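Local coordinates for bromoperoxidase A1 (Streptomyces aureofaciens, PDB 1A8Q), which acts as a cofactor-free haloperoxidase of the alpha/beta hydrolase family that can brominate and may serve as a chlorinating enzyme in 7-chlorotetracycline biosynthesis, at residues T149-F154 and M183-T188. Residues are numbered along the deposited sequence; the frame is centred on the assembly and turned at random.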
loop_
_atom_site.group_PDB
_atom_site.type_symbol
_atom_site.label_atom_id
_atom_site.label_comp_id
_atom_site.label_asym_id
_atom_site.label_seq_id
_atom_site.Cartn_x
_atom_site.Cartn_y
_atom_site.Cartn_z
ATOM N N THR A 149 1.022 -5.972 -22.982
ATOM C CA THR A 149 1.437 -5.458 -24.286
ATOM C C THR A 149 2.913 -5.087 -24.283
ATOM O O THR A 149 3.675 -5.577 -25.133
ATOM C CB THR A 149 0.615 -4.218 -24.641
ATOM O OG1 THR A 149 -0.763 -4.633 -24.780
ATOM C CG2 THR A 149 1.076 -3.571 -25.935
ATOM N N GLU A 150 3.297 -4.281 -23.315
ATOM C CA GLU A 150 4.754 -3.920 -23.220
ATOM C C GLU A 150 4.875 -3.265 -21.826
ATOM O O GLU A 150 4.626 -2.060 -21.706
ATOM C CB GLU A 150 5.151 -2.992 -24.338
ATOM C CG GLU A 150 6.675 -3.099 -24.639
ATOM C CD GLU A 150 7.505 -2.567 -23.461
ATOM O OE1 GLU A 150 7.705 -1.361 -23.427
ATOM O OE2 GLU A 150 7.885 -3.375 -22.599
ATOM N N ARG A 151 5.219 -4.066 -20.841
ATOM C CA ARG A 151 5.240 -3.523 -19.453
ATOM C C ARG A 151 6.167 -2.354 -19.217
ATOM O O ARG A 151 5.860 -1.534 -18.349
ATOM C CB ARG A 151 5.539 -4.715 -18.531
ATOM C CG ARG A 151 6.936 -5.319 -18.590
ATOM C CD ARG A 151 7.145 -6.558 -17.706
ATOM N NE ARG A 151 8.502 -7.115 -17.932
ATOM C CZ ARG A 151 9.566 -6.984 -17.148
ATOM N NH1 ARG A 151 9.507 -6.351 -15.978
ATOM N NH2 ARG A 151 10.772 -7.497 -17.448
ATOM N N SER A 152 7.341 -2.353 -19.873
ATOM C CA SER A 152 8.294 -1.245 -19.581
ATOM C C SER A 152 7.730 0.104 -19.951
ATOM O O SER A 152 7.692 1.047 -19.117
ATOM C CB SER A 152 9.603 -1.539 -20.317
ATOM O OG SER A 152 10.545 -0.491 -20.016
ATOM N N GLN A 153 7.217 0.265 -21.182
ATOM C CA GLN A 153 6.583 1.499 -21.599
ATOM C C GLN A 153 5.334 1.743 -20.729
ATOM O O GLN A 153 5.060 2.890 -20.420
ATOM C CB GLN A 153 6.067 1.424 -23.063
ATOM C CG GLN A 153 5.561 2.758 -23.590
ATOM C CD GLN A 153 6.593 3.862 -23.538
ATOM O OE1 GLN A 153 7.769 3.653 -23.872
ATOM N NE2 GLN A 153 6.207 5.078 -23.140
ATOM N N PHE A 154 4.637 0.662 -20.389
ATOM C CA PHE A 154 3.402 0.842 -19.587
ATOM C C PHE A 154 3.697 1.500 -18.245
ATOM O O PHE A 154 2.895 2.331 -17.759
ATOM C CB PHE A 154 2.707 -0.505 -19.376
ATOM C CG PHE A 154 1.414 -0.359 -18.568
ATOM C CD1 PHE A 154 0.342 0.282 -19.123
ATOM C CD2 PHE A 154 1.365 -0.945 -17.307
ATOM C CE1 PHE A 154 -0.865 0.369 -18.379
ATOM C CE2 PHE A 154 0.165 -0.863 -16.577
ATOM C CZ PHE A 154 -0.899 -0.217 -17.153
ATOM N N MET A 183 11.499 0.649 -9.880
ATOM C CA MET A 183 10.918 -0.285 -8.951
ATOM C C MET A 183 10.002 -1.300 -9.695
ATOM O O MET A 183 10.042 -2.473 -9.305
ATOM C CB MET A 183 10.078 0.471 -7.866
ATOM C CG MET A 183 11.110 1.236 -6.989
ATOM S SD MET A 183 10.143 2.000 -5.618
ATOM C CE MET A 183 9.655 3.486 -6.454
ATOM N N ALA A 184 9.240 -0.811 -10.634
ATOM C CA ALA A 184 8.277 -1.710 -11.336
ATOM C C ALA A 184 8.974 -2.748 -12.181
ATOM O O ALA A 184 8.454 -3.873 -12.316
ATOM C CB ALA A 184 7.380 -0.821 -12.179
ATOM N N MET A 185 10.221 -2.495 -12.630
ATOM C CA MET A 185 10.903 -3.483 -13.489
ATOM C C MET A 185 11.286 -4.679 -12.673
ATOM O O MET A 185 11.612 -5.750 -13.229
ATOM C CB MET A 185 12.132 -2.826 -14.152
ATOM C CG MET A 185 11.693 -1.814 -15.222
ATOM S SD MET A 185 10.780 -2.601 -16.591
ATOM C CE MET A 185 12.171 -3.519 -17.275
ATOM N N ALA A 186 11.264 -4.651 -11.332
ATOM C CA ALA A 186 11.595 -5.798 -10.523
ATOM C C ALA A 186 10.362 -6.661 -10.242
ATOM O O ALA A 186 10.551 -7.718 -9.616
ATOM C CB ALA A 186 12.179 -5.366 -9.167
ATOM N N GLN A 187 9.189 -6.235 -10.707
ATOM C CA GLN A 187 8.016 -7.087 -10.413
ATOM C C GLN A 187 7.843 -8.183 -11.492
ATOM O O GLN A 187 8.013 -7.848 -12.662
ATOM C CB GLN A 187 6.814 -6.168 -10.452
ATOM C CG GLN A 187 5.472 -6.862 -10.132
ATOM C CD GLN A 187 4.287 -5.979 -10.443
ATOM O OE1 GLN A 187 3.383 -5.727 -9.568
ATOM N NE2 GLN A 187 4.174 -5.513 -11.651
ATOM N N THR A 188 7.394 -9.359 -11.072
ATOM C CA THR A 188 7.152 -10.375 -12.123
ATOM C C THR A 188 6.010 -9.918 -12.995
ATOM O O THR A 188 5.060 -9.215 -12.601
ATOM C CB THR A 188 6.788 -11.742 -11.538
ATOM O OG1 THR A 188 5.565 -11.565 -10.793
ATOM C CG2 THR A 188 7.886 -12.252 -10.622
HETATM O O HOH W 1 7.487 -5.068 -14.613
#
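The Arg151 guanidinium presents its edge to Met185 O, which lies near the plane of the group 3.5 Å from NH1; a water in the same plane accepts a hydrogen bond from NH1 at 2.8 Å. That water can donate to Ala184 O at 2.8 Å and, more weakly, to Gln187 O, though it has more acceptors in reach than protons to give, so the arginine reaches the carbonyls of the type I turn Ala184–Gln187 largely through solvent. A long side chain, extended from CG to NE, suits this span by carrying NH1 to the turn, and its positive charge probably favours a place beside these carbonyl oxygens. Met185, bent at chi2 (-63°) and chi3 (-68°), lays its thioether beside residues 149-154: SD rests 4.0 Å from Ser152 OG, and CE lies by Arg151 NH1. Small Ser152 leaves room for the sulfur, while its hydroxyl hydrogen-bonds to Trp181 NE1. The Glu150 carboxylate, met from above its plane, takes Gln153 N at 2.8 Å and Ser152 N, two amides left without their usual helical partners at the kink. The contact thus joins the kinked middle of helix 137-162 to the turn between helices 174-184 and 189-201, where Trp155 of the long helix packs on Ala184 and Gln187.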